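Local coordinates for protein putative esterase/lipase/thioesterase (Silicibacter sp., PDB 2PBL) that probably hydrolyses ester or thioester bonds, as an alpha/beta-hydrolase whose natural substrate is not established, at residues A18-R23 / H241-I246; P22-S27 / W82-V87; V207-G212 / D221-L226; E247-A250 / D255-A258. All coordinates share one frame; numbering follows the deposited sequence.

Contact 1. Residues A18-R23 / H241-I246; sequences ADYPPR and HHFNVI
The loop that carries His242, probably the histidine of a Ser-His-Glu charge-relay triad with Ser137 and Glu215, is met here by the N-terminal part of helix 20-35, and Tyr20 makes the meeting. Its ring lies across the loop with Phe243 CB over the middle of one face, 3.8 Å from the ring centroid and 7° off the normal, a CH-pi contact. The Phe243 ring turns an edge toward the same Tyr20 ring in an offset edge-to-face pair, planes at 62°; CD2 of Phe243 leads, 3.7 Å from Tyr20 CD1. At the far end of the tyrosine, OH arrives at the edge of the His241 imidazole, 3.2 Å from CE1. A water ties the two together, 2.9 Å from Tyr20 OH and 3.0 Å from His241 NE2.

The imidazole itself is held from within the loop. With chi1 at 53°, His241 CG sits between its backbone N and carbonyl carbon, which folds the ring back over the turn: ND1 accepts a bond from Phe243 N at 3.2 Å, nearly in the ring plane, while Asn244 OD1 lies over one face and accepts from His241 N at 2.9 Å. The chemistry is that of an aromatic cluster with a wet polar end, and the bonds on either side of His242 probably help fix the turn from which that residue reaches Ser137.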
loop_
_atom_site.group_PDB
_atom_site.type_symbol
_atom_site.label_atom_id
_atom_site.label_comp_id
_atom_site.label_asym_id
_atom_site.label_seq_id
_atom_site.Cartn_x
_atom_site.Cartn_y
_atom_site.Cartn_z
ATOM N N ALA A 18 7.620 -11.369 15.438
ATOM C CA ALA A 18 9.060 -11.175 15.292
ATOM C C ALA A 18 9.666 -11.856 14.091
ATOM O O ALA A 18 10.748 -11.453 13.588
ATOM C CB ALA A 18 9.758 -11.722 16.538
ATOM N N ASP A 19 9.024 -12.925 13.667
ATOM C CA ASP A 19 9.533 -13.678 12.564
ATOM C C ASP A 19 9.145 -13.126 11.198
ATOM O O ASP A 19 9.765 -13.470 10.224
ATOM C CB ASP A 19 9.039 -15.107 12.671
ATOM C CG ASP A 19 9.552 -15.818 13.950
ATOM O OD1 ASP A 19 10.717 -15.559 14.364
ATOM O OD2 ASP A 19 8.781 -16.634 14.517
ATOM N N TYR A 20 8.130 -12.274 11.120
ATOM C CA TYR A 20 7.722 -11.795 9.785
ATOM C C TYR A 20 8.804 -11.011 9.006
ATOM O O TYR A 20 9.032 -11.320 7.847
ATOM C CB TYR A 20 6.378 -11.048 9.859
ATOM C CG TYR A 20 5.222 -12.024 9.994
ATOM C CD1 TYR A 20 4.766 -12.444 11.243
ATOM C CD2 TYR A 20 4.585 -12.534 8.867
ATOM C CE1 TYR A 20 3.703 -13.353 11.351
ATOM C CE2 TYR A 20 3.537 -13.438 8.969
ATOM C CZ TYR A 20 3.112 -13.851 10.209
ATOM O OH TYR A 20 2.075 -14.740 10.298
ATOM N N PRO A 21 9.415 -9.983 9.607
ATOM C CA PRO A 21 10.423 -9.202 8.873
ATOM C C PRO A 21 11.528 -10.016 8.245
ATOM O O PRO A 21 11.821 -9.835 7.065
ATOM C CB PRO A 21 10.911 -8.202 9.912
ATOM C CG PRO A 21 9.729 -7.981 10.754
ATOM C CD PRO A 21 9.131 -9.368 10.911
ATOM N N PRO A 22 12.174 -10.894 9.023
ATOM C CA PRO A 22 13.228 -11.667 8.380
ATOM C C PRO A 22 12.744 -12.588 7.263
ATOM O O PRO A 22 13.422 -12.742 6.227
ATOM C CB PRO A 22 13.841 -12.457 9.542
ATOM C CG PRO A 22 12.874 -12.434 10.606
ATOM C CD PRO A 22 12.061 -11.200 10.460
ATOM N N ARG A 23 11.571 -13.186 7.446
ATOM C CA ARG A 23 11.068 -14.110 6.452
ATOM C C ARG A 23 10.620 -13.386 5.183
ATOM O O ARG A 23 10.748 -13.930 4.095
ATOM C CB ARG A 23 9.925 -14.927 7.012
ATOM C CG ARG A 23 10.408 -15.829 8.127
ATOM C CD ARG A 23 9.281 -16.474 8.830
ATOM N NE ARG A 23 9.787 -17.291 9.931
ATOM C CZ ARG A 23 9.023 -18.031 10.732
ATOM N NH1 ARG A 23 7.704 -18.063 10.571
ATOM N NH2 ARG A 23 9.590 -18.728 11.703
ATOM N N HIS A 241 -4.626 -11.739 10.271
ATOM C CA HIS A 241 -4.115 -10.675 11.135
ATOM C C HIS A 241 -3.362 -9.688 10.242
ATOM O O HIS A 241 -3.332 -9.850 9.041
ATOM C CB HIS A 241 -3.276 -11.176 12.328
ATOM C CG HIS A 241 -2.161 -12.084 11.957
ATOM N ND1 HIS A 241 -1.063 -11.665 11.242
ATOM C CD2 HIS A 241 -1.951 -13.385 12.246
ATOM C CE1 HIS A 241 -0.256 -12.686 11.045
ATOM N NE2 HIS A 241 -0.768 -13.741 11.651
ATOM N N HIS A 242 -2.795 -8.646 10.831
ATOM C CA HIS A 242 -2.169 -7.560 10.047
ATOM C C HIS A 242 -0.999 -7.981 9.201
ATOM O O HIS A 242 -0.693 -7.328 8.205
ATOM C CB HIS A 242 -1.764 -6.416 11.013
ATOM C CG HIS A 242 -1.594 -5.080 10.359
ATOM N ND1 HIS A 242 -2.644 -4.396 9.782
ATOM C CD2 HIS A 242 -0.507 -4.284 10.226
ATOM C CE1 HIS A 242 -2.205 -3.251 9.296
ATOM N NE2 HIS A 242 -0.919 -3.142 9.579
ATOM N N PHE A 243 -0.317 -9.048 9.593
ATOM C CA PHE A 243 0.872 -9.473 8.897
ATOM C C PHE A 243 0.673 -10.561 7.879
ATOM O O PHE A 243 1.447 -10.601 6.949
ATOM C CB PHE A 243 1.978 -9.863 9.873
ATOM C CG PHE A 243 2.458 -8.747 10.739
ATOM C CD1 PHE A 243 2.187 -7.421 10.469
ATOM C CD2 PHE A 243 3.319 -9.036 11.783
ATOM C CE1 PHE A 243 2.660 -6.435 11.299
ATOM C CE2 PHE A 243 3.810 -8.040 12.602
ATOM C CZ PHE A 243 3.488 -6.749 12.358
ATOM N N ASN A 244 -0.317 -11.445 8.017
ATOM C CA ASN A 244 -0.533 -12.466 6.980
ATOM C C ASN A 244 -1.680 -12.161 6.000
ATOM O O ASN A 244 -1.916 -12.940 5.044
ATOM C CB ASN A 244 -0.667 -13.893 7.548
ATOM C CG ASN A 244 -1.860 -14.086 8.378
ATOM O OD1 ASN A 244 -2.627 -13.155 8.654
ATOM N ND2 ASN A 244 -2.052 -15.348 8.815
ATOM N N VAL A 245 -2.388 -11.057 6.234
ATOM C CA VAL A 245 -3.486 -10.578 5.360
ATOM C C VAL A 245 -3.002 -10.362 3.922
ATOM O O VAL A 245 -3.730 -10.636 2.982
ATOM C CB VAL A 245 -4.164 -9.279 5.918
ATOM C CG1 VAL A 245 -3.254 -8.075 5.891
ATOM C CG2 VAL A 245 -5.438 -8.970 5.156
ATOM N N ILE A 246 -1.744 -9.934 3.791
ATOM C CA ILE A 246 -1.093 -9.714 2.499
ATOM C C ILE A 246 -0.563 -10.990 1.843
ATOM O O ILE A 246 -0.226 -10.995 0.659
ATOM C CB ILE A 246 0.093 -8.717 2.642
ATOM C CG1 ILE A 246 1.229 -9.293 3.541
ATOM C CG2 ILE A 246 -0.395 -7.381 3.165
ATOM C CD1 ILE A 246 2.387 -8.290 3.813
HETATM O O HOH W 1 1.227 -15.596 12.926
#

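Contact 2. Residues P22-S27 / W82-V87; sequences PRWAAS and WSHLAV
Two tryptophans lie against each other where helix 20-35 passes over the loop between strand 64-69 and helix 87-91 of the alpha/beta-hydrolase fold. The six-membered rings of Trp24 and Trp82 are inclined by 43°, so the pair is neither a parallel stack nor a T. Trp82 offers the outer corner of its benzene ring: CZ3 sits above the middle of the Trp24 indole, and CH2 reaches Trp24 CZ3 at 3.5 Å. The Trp82 side chain leaves its backbone heading away from the helix, and only the far end of the long indole swings back to make this contact. Behind it His70 stacks on Trp82, and Phe77 touches both indoles, which extends the aromatic layer. An unidentified molecule, probably from the crystallisation liquor, lies close to Trp82, so the layer may border a pocket.

His84 meets the helix one turn further on. Its CG stands between backbone N and carbonyl carbon, chi1 64°, and the imidazole is thereby laid alongside the helix, from Trp24 to Ser27. Toward Trp24 the meeting is rim to rim: His84 NE2 is 3.9 Å from Trp24 CD1, and the two five-membered rings are moderately tilted to each other. Leu85 CG packs on one face of the imidazole, offset toward the rim. On the opposite face Ser27 makes a CH-pi contact through its methylene, CB standing 3.7 Å from the centroid of the His84 ring and 13° off the normal.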
loop_
_atom_site.group_PDB
_atom_site.type_symbol
_atom_site.label_atom_id
_atom_site.label_comp_id
_atom_site.label_asym_id
_atom_site.label_seq_id
_atom_site.Cartn_x
_atom_site.Cartn_y
_atom_site.Cartn_z
ATOM N N PRO A 22 12.174 -10.894 9.023
ATOM C CA PRO A 22 13.228 -11.667 8.380
ATOM C C PRO A 22 12.744 -12.588 7.263
ATOM O O PRO A 22 13.422 -12.742 6.227
ATOM C CB PRO A 22 13.841 -12.457 9.542
ATOM C CG PRO A 22 12.874 -12.434 10.606
ATOM C CD PRO A 22 12.061 -11.200 10.460
ATOM N N ARG A 23 11.571 -13.186 7.446
ATOM C CA ARG A 23 11.068 -14.110 6.452
ATOM C C ARG A 23 10.620 -13.386 5.183
ATOM O O ARG A 23 10.748 -13.930 4.095
ATOM C CB ARG A 23 9.925 -14.927 7.012
ATOM C CG ARG A 23 10.408 -15.829 8.127
ATOM C CD ARG A 23 9.281 -16.474 8.830
ATOM N NE ARG A 23 9.787 -17.291 9.931
ATOM C CZ ARG A 23 9.023 -18.031 10.732
ATOM N NH1 ARG A 23 7.704 -18.063 10.571
ATOM N NH2 ARG A 23 9.590 -18.728 11.703
ATOM N N TRP A 24 10.061 -12.199 5.346
ATOM C CA TRP A 24 9.659 -11.386 4.186
ATOM C C TRP A 24 10.871 -11.019 3.365
ATOM O O TRP A 24 10.861 -11.150 2.143
ATOM C CB TRP A 24 8.975 -10.093 4.615
ATOM C CG TRP A 24 7.605 -10.201 5.133
ATOM C CD1 TRP A 24 6.640 -11.068 4.742
ATOM C CD2 TRP A 24 7.006 -9.343 6.098
ATOM N NE1 TRP A 24 5.486 -10.816 5.439
ATOM C CE2 TRP A 24 5.679 -9.759 6.263
ATOM C CE3 TRP A 24 7.460 -8.251 6.836
ATOM C CZ2 TRP A 24 4.799 -9.134 7.153
ATOM C CZ3 TRP A 24 6.587 -7.640 7.731
ATOM C CH2 TRP A 24 5.276 -8.091 7.876
ATOM N N ALA A 25 11.911 -10.556 4.069
ATOM C CA ALA A 25 13.169 -10.131 3.433
ATOM C C ALA A 25 13.774 -11.257 2.671
ATOM O O ALA A 25 14.240 -11.075 1.561
ATOM C CB ALA A 25 14.154 -9.662 4.502
ATOM N N ALA A 26 13.810 -12.433 3.289
ATOM C CA ALA A 26 14.356 -13.617 2.652
ATOM C C ALA A 26 13.524 -14.064 1.442
ATOM O O ALA A 26 14.085 -14.432 0.379
ATOM C CB ALA A 26 14.438 -14.768 3.693
ATOM N N SER A 27 12.194 -14.114 1.627
ATOM C CA SER A 27 11.279 -14.481 0.552
ATOM C C SER A 27 11.395 -13.525 -0.621
ATOM O O SER A 27 11.391 -13.951 -1.788
ATOM C CB SER A 27 9.823 -14.462 1.024
ATOM O OG SER A 27 9.542 -15.558 1.868
ATOM N N TRP A 82 9.161 -6.970 0.093
ATOM C CA TRP A 82 7.834 -7.352 -0.422
ATOM C C TRP A 82 7.722 -7.891 -1.837
ATOM O O TRP A 82 6.629 -8.168 -2.279
ATOM C CB TRP A 82 6.911 -6.139 -0.327
ATOM C CG TRP A 82 7.110 -5.307 0.921
ATOM C CD1 TRP A 82 7.882 -4.188 1.027
ATOM C CD2 TRP A 82 6.640 -5.595 2.242
ATOM N NE1 TRP A 82 7.895 -3.745 2.321
ATOM C CE2 TRP A 82 7.125 -4.581 3.086
ATOM C CE3 TRP A 82 5.815 -6.592 2.787
ATOM C CZ2 TRP A 82 6.832 -4.543 4.451
ATOM C CZ3 TRP A 82 5.529 -6.552 4.130
ATOM C CH2 TRP A 82 6.013 -5.522 4.949
ATOM N N SER A 83 8.847 -8.043 -2.525
ATOM C CA SER A 83 8.895 -8.442 -3.931
ATOM C C SER A 83 8.122 -9.700 -4.206
ATOM O O SER A 83 7.389 -9.787 -5.199
ATOM C CB SER A 83 10.357 -8.612 -4.360
ATOM O OG SER A 83 11.080 -7.493 -3.859
ATOM N N HIS A 84 8.267 -10.680 -3.316
ATOM C CA HIS A 84 7.613 -11.997 -3.488
ATOM C C HIS A 84 6.068 -11.902 -3.582
ATOM O O HIS A 84 5.389 -12.816 -4.078
ATOM C CB HIS A 84 8.025 -12.905 -2.327
ATOM C CG HIS A 84 7.551 -12.421 -0.992
ATOM N ND1 HIS A 84 8.023 -11.273 -0.394
ATOM C CD2 HIS A 84 6.638 -12.940 -0.141
ATOM C CE1 HIS A 84 7.418 -11.107 0.768
ATOM N NE2 HIS A 84 6.579 -12.115 0.953
ATOM N N LEU A 85 5.519 -10.780 -3.133
ATOM C CA LEU A 85 4.080 -10.559 -3.223
ATOM C C LEU A 85 3.625 -10.222 -4.672
ATOM O O LEU A 85 2.430 -10.096 -4.953
ATOM C CB LEU A 85 3.656 -9.499 -2.230
ATOM C CG LEU A 85 3.982 -9.780 -0.742
ATOM C CD1 LEU A 85 3.555 -8.627 0.141
ATOM C CD2 LEU A 85 3.339 -11.102 -0.230
ATOM N N ALA A 86 4.578 -10.087 -5.585
ATOM C CA ALA A 86 4.273 -9.822 -7.002
ATOM C C ALA A 86 3.810 -11.063 -7.762
ATOM O O ALA A 86 3.198 -10.952 -8.841
ATOM C CB ALA A 86 5.517 -9.232 -7.688
ATOM N N VAL A 87 4.025 -12.240 -7.179
ATOM C CA VAL A 87 3.757 -13.496 -7.915
ATOM C C VAL A 87 2.330 -13.667 -8.489
ATOM O O VAL A 87 2.161 -13.962 -9.664
ATOM C CB VAL A 87 4.194 -14.731 -7.027
ATOM C CG1 VAL A 87 3.669 -16.033 -7.593
ATOM C CG2 VAL A 87 5.715 -14.743 -6.921
#

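Contact 3. Residues V207-G212 / D221-L226; sequences VTVWVG and DQAIWL
No flat group enters the interface between Val209, Val211, Ala223 and Leu226 of this beta-alpha-beta unit; the indoles of Trp210 and Trp225 lie on its outer sides. Trp225, on the outward side of helix 217-230, has Asp221 O and Gln222 N over one face, both offset toward the rim, and Gln222 OE1 at its edge. Trp210 points to the other side of the sheet, where it packs on helix 255-261.

Between them, strand 206-212 and the helix that follows it run almost antiparallel, at 166°, with the axes of the segments 8.6 Å apart, as expected where the helix of a right-handed crossover returns over the sheet. Ala223 is the point of closest backbone approach, and its methyl lies between two valines: CB is 3.6 Å from Val209 CG1 and 3.8 Å from Val211 CG1. Val209 divides its branches between two helical residues. With CG1 opposite the backbone N, chi1 -175°, that methyl goes to Ala223 while the other turns to Leu226. The contact is wholly apolar, and Val211 also borders the probable catalytic triad. Val209 CG2 meets Leu226 at CD2, 3.9 Å away.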
loop_
_atom_site.group_PDB
_atom_site.type_symbol
_atom_site.label_atom_id
_atom_site.label_comp_id
_atom_site.label_asym_id
_atom_site.label_seq_id
_atom_site.Cartn_x
_atom_site.Cartn_y
_atom_site.Cartn_z
ATOM N N VAL A 207 -13.156 0.563 -5.614
ATOM C CA VAL A 207 -12.396 0.515 -4.400
ATOM C C VAL A 207 -12.965 -0.609 -3.517
ATOM O O VAL A 207 -14.147 -0.655 -3.258
ATOM C CB VAL A 207 -12.511 1.853 -3.591
ATOM C CG1 VAL A 207 -11.661 1.737 -2.269
ATOM C CG2 VAL A 207 -12.052 3.027 -4.406
ATOM N N THR A 208 -12.077 -1.467 -3.028
ATOM C CA THR A 208 -12.459 -2.583 -2.159
ATOM C C THR A 208 -11.522 -2.529 -0.950
ATOM O O THR A 208 -10.319 -2.665 -1.104
ATOM C CB THR A 208 -12.350 -3.944 -2.871
ATOM O OG1 THR A 208 -13.155 -3.961 -4.067
ATOM C CG2 THR A 208 -12.841 -5.073 -1.938
ATOM N N VAL A 209 -12.086 -2.301 0.226
ATOM C CA VAL A 209 -11.321 -2.267 1.463
ATOM C C VAL A 209 -11.243 -3.697 1.981
ATOM O O VAL A 209 -12.242 -4.381 2.203
ATOM C CB VAL A 209 -11.913 -1.309 2.488
ATOM C CG1 VAL A 209 -10.989 -1.213 3.720
ATOM C CG2 VAL A 209 -12.125 0.045 1.859
ATOM N N TRP A 210 -10.015 -4.150 2.132
ATOM C CA TRP A 210 -9.733 -5.532 2.488
ATOM C C TRP A 210 -9.068 -5.512 3.848
ATOM O O TRP A 210 -8.029 -4.919 4.030
ATOM C CB TRP A 210 -8.822 -6.119 1.403
ATOM C CG TRP A 210 -8.624 -7.558 1.482
ATOM C CD1 TRP A 210 -7.893 -8.235 2.426
ATOM C CD2 TRP A 210 -9.200 -8.543 0.632
ATOM N NE1 TRP A 210 -7.967 -9.575 2.187
ATOM C CE2 TRP A 210 -8.775 -9.797 1.103
ATOM C CE3 TRP A 210 -10.039 -8.487 -0.495
ATOM C CZ2 TRP A 210 -9.131 -11.003 0.470
ATOM C CZ3 TRP A 210 -10.409 -9.676 -1.106
ATOM C CH2 TRP A 210 -9.935 -10.919 -0.634
ATOM N N VAL A 211 -9.647 -6.200 4.814
ATOM C CA VAL A 211 -9.070 -6.192 6.158
ATOM C C VAL A 211 -9.158 -7.562 6.804
ATOM O O VAL A 211 -10.072 -8.304 6.533
ATOM C CB VAL A 211 -9.772 -5.116 7.009
ATOM C CG1 VAL A 211 -11.241 -5.442 7.259
ATOM C CG2 VAL A 211 -9.039 -4.889 8.315
ATOM N N GLY A 212 -8.201 -7.897 7.654
ATOM C CA GLY A 212 -8.217 -9.203 8.293
ATOM C C GLY A 212 -9.190 -9.294 9.450
ATOM O O GLY A 212 -9.267 -8.398 10.295
ATOM N N ASP A 221 -11.974 -0.819 12.488
ATOM C CA ASP A 221 -12.648 0.478 12.475
ATOM C C ASP A 221 -12.163 1.359 11.298
ATOM O O ASP A 221 -12.959 1.903 10.541
ATOM C CB ASP A 221 -12.417 1.224 13.798
ATOM C CG ASP A 221 -13.082 0.524 14.978
ATOM O OD1 ASP A 221 -13.876 -0.396 14.704
ATOM O OD2 ASP A 221 -12.774 0.851 16.156
ATOM N N GLN A 222 -10.856 1.464 11.171
ATOM C CA GLN A 222 -10.248 2.219 10.079
ATOM C C GLN A 222 -10.799 1.742 8.715
ATOM O O GLN A 222 -11.042 2.552 7.825
ATOM C CB GLN A 222 -8.716 2.081 10.126
ATOM C CG GLN A 222 -8.025 2.834 11.262
ATOM C CD GLN A 222 -7.917 4.326 11.037
ATOM O OE1 GLN A 222 -8.287 4.848 9.987
ATOM N NE2 GLN A 222 -7.430 5.026 12.047
ATOM N N ALA A 223 -11.039 0.445 8.568
ATOM C CA ALA A 223 -11.548 -0.102 7.316
ATOM C C ALA A 223 -12.982 0.329 7.048
ATOM O O ALA A 223 -13.286 0.844 5.988
ATOM C CB ALA A 223 -11.415 -1.611 7.303
ATOM N N ILE A 224 -13.873 0.099 8.002
ATOM C CA ILE A 224 -15.278 0.439 7.849
ATOM C C ILE A 224 -15.471 1.953 7.710
ATOM O O ILE A 224 -16.401 2.398 7.021
ATOM C CB ILE A 224 -16.143 -0.178 8.996
ATOM C CG1 ILE A 224 -17.651 -0.026 8.724
ATOM C CG2 ILE A 224 -15.847 0.457 10.318
ATOM C CD1 ILE A 224 -18.177 -0.838 7.618
ATOM N N TRP A 225 -14.619 2.755 8.358
ATOM C CA TRP A 225 -14.697 4.188 8.132
ATOM C C TRP A 225 -14.513 4.550 6.661
ATOM O O TRP A 225 -15.280 5.400 6.146
ATOM C CB TRP A 225 -13.752 4.999 8.984
ATOM C CG TRP A 225 -14.122 4.985 10.432
ATOM C CD1 TRP A 225 -15.384 4.905 10.971
ATOM C CD2 TRP A 225 -13.220 5.083 11.532
ATOM N NE1 TRP A 225 -15.302 4.917 12.343
ATOM C CE2 TRP A 225 -13.990 5.018 12.713
ATOM C CE3 TRP A 225 -11.844 5.204 11.635
ATOM C CZ2 TRP A 225 -13.410 5.090 13.988
ATOM C CZ3 TRP A 225 -11.259 5.277 12.903
ATOM C CH2 TRP A 225 -12.054 5.204 14.065
ATOM N N LEU A 226 -13.550 3.890 5.998
ATOM C CA LEU A 226 -13.280 4.142 4.569
ATOM C C LEU A 226 -14.458 3.644 3.717
ATOM O O LEU A 226 -14.953 4.330 2.792
ATOM C CB LEU A 226 -11.942 3.493 4.123
ATOM C CG LEU A 226 -11.508 3.920 2.700
ATOM C CD1 LEU A 226 -11.507 5.424 2.512
ATOM C CD2 LEU A 226 -10.168 3.337 2.261
#

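Contact 4. Residues E247-A250 / D255-A258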
loop_
_atom_site.group_PDB
_atom_site.type_symbol
_atom_site.label_atom_id
_atom_site.label_comp_id
_atom_site.label_asym_id
_atom_site.label_seq_id
_atom_site.Cartn_x
_atom_site.Cartn_y
_atom_site.Cartn_z
ATOM N N GLU A 247 -0.490 -12.077 2.596
ATOM C CA GLU A 247 0.095 -13.322 2.051
ATOM C C GLU A 247 -0.524 -13.829 0.782
ATOM O O GLU A 247 0.226 -14.230 -0.102
ATOM C CB GLU A 247 0.191 -14.434 3.099
ATOM C CG GLU A 247 1.250 -14.106 4.104
ATOM C CD GLU A 247 1.481 -15.156 5.220
ATOM O OE1 GLU A 247 0.690 -16.155 5.348
ATOM O OE2 GLU A 247 2.466 -14.933 5.966
ATOM N N PRO A 248 -1.865 -13.782 0.657
ATOM C CA PRO A 248 -2.506 -14.232 -0.600
ATOM C C PRO A 248 -2.075 -13.536 -1.895
ATOM O O PRO A 248 -2.379 -14.041 -2.997
ATOM C CB PRO A 248 -3.998 -13.989 -0.342
ATOM C CG PRO A 248 -4.100 -14.093 1.172
ATOM C CD PRO A 248 -2.882 -13.415 1.664
ATOM N N LEU A 249 -1.376 -12.401 -1.789
ATOM C CA LEU A 249 -0.841 -11.749 -2.986
ATOM C C LEU A 249 0.122 -12.654 -3.760
ATOM O O LEU A 249 0.294 -12.506 -4.980
ATOM C CB LEU A 249 -0.135 -10.445 -2.638
ATOM C CG LEU A 249 -0.977 -9.238 -2.204
ATOM C CD1 LEU A 249 -0.096 -8.079 -1.771
ATOM C CD2 LEU A 249 -1.926 -8.741 -3.286
ATOM N N ALA A 250 0.777 -13.569 -3.041
ATOM C CA ALA A 250 1.719 -14.520 -3.625
ATOM C C ALA A 250 1.017 -15.673 -4.402
ATOM O O ALA A 250 1.664 -16.433 -5.128
ATOM C CB ALA A 250 2.626 -15.100 -2.496
ATOM N N ASP A 255 -8.423 -14.892 -3.794
ATOM C CA ASP A 255 -9.490 -13.938 -3.956
ATOM C C ASP A 255 -8.962 -12.513 -3.920
ATOM O O ASP A 255 -9.491 -11.669 -4.597
ATOM C CB ASP A 255 -10.555 -14.107 -2.898
ATOM C CG ASP A 255 -11.301 -15.449 -3.016
ATOM O OD1 ASP A 255 -11.355 -16.056 -4.105
ATOM O OD2 ASP A 255 -11.850 -15.871 -2.004
ATOM N N LEU A 256 -7.930 -12.265 -3.121
ATOM C CA LEU A 256 -7.284 -10.935 -3.063
ATOM C C LEU A 256 -6.685 -10.597 -4.447
ATOM O O LEU A 256 -6.948 -9.533 -5.001
ATOM C CB LEU A 256 -6.198 -10.907 -2.012
ATOM C CG LEU A 256 -5.419 -9.602 -1.806
ATOM C CD1 LEU A 256 -6.299 -8.395 -1.467
ATOM C CD2 LEU A 256 -4.366 -9.804 -0.694
ATOM N N VAL A 257 -5.932 -11.513 -5.030
ATOM C CA VAL A 257 -5.410 -11.271 -6.400
ATOM C C VAL A 257 -6.561 -11.024 -7.382
ATOM O O VAL A 257 -6.468 -10.166 -8.276
ATOM C CB VAL A 257 -4.491 -12.386 -6.895
ATOM C CG1 VAL A 257 -4.216 -12.241 -8.380
ATOM C CG2 VAL A 257 -3.191 -12.325 -6.151
ATOM N N ALA A 258 -7.659 -11.748 -7.197
ATOM C CA ALA A 258 -8.806 -11.613 -8.088
ATOM C C ALA A 258 -9.452 -10.204 -8.047
ATOM O O ALA A 258 -9.764 -9.626 -9.128
ATOM C CB ALA A 258 -9.831 -12.696 -7.790
#
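Leu249 and Leu256 meet methyl to methyl where the 3-10 turn 247-250 is laid against the start of the C-terminal helix 255-261, CD2 of one lying 3.7 Å from CD2 of the other. The two leucines are built differently. Leu249 has CG opposite its carbonyl carbon (chi1 -72°) and an extended chi2 of 174°, which brings round to the helix a side chain that sets out alongside it. Leu256 heads straight for the turn, with CG opposite the backbone N (chi1 -180°), and bends at chi2 to set CD2 also 3.8 Å from Leu249 CG. Beside them the proline ring of Pro248 rests on the base of Leu256, CB to CB at 4.1 Å.

Val257 works on the backbone. Its CG2 lies 3.7 Å from both Pro248 O and Leu249 O, a methyl set against two carbonyl oxygens of the turn. Pro248 O has a true polar partner in Ser254 OG, just before the helix, and the same hydroxyl oxygen accepts a hydrogen bond from Val257 N. Beyond the leucines, Leu256 continues onto Trp210, Val164 and Ile166 of the central sheet. Across the two segments the grip is therefore dispersive, and Ser254 adds a polar link between turn and helix.

Overall arrangement
Contacts 1 and 2 share helix 20-35 and lie about 10 Å apart between centres, with Ile246 of the first reaching Trp82 and Trp24 of the second. Contact 4 follows directly on the loop of contact 1, about 15 Å away between centres, and touches contact 2 through Leu249 and Ala250. Contact 3 is nested in the chain between the two halves of contact 1; its centre is about 24 Å from that of contact 2, without a touch, but Val245 packs on Trp210 and Trp210 on Leu256. The loop 241-250 thus runs from the N-terminal helix to the C-terminal one across the end of the central sheet, with the probable catalytic histidine on it.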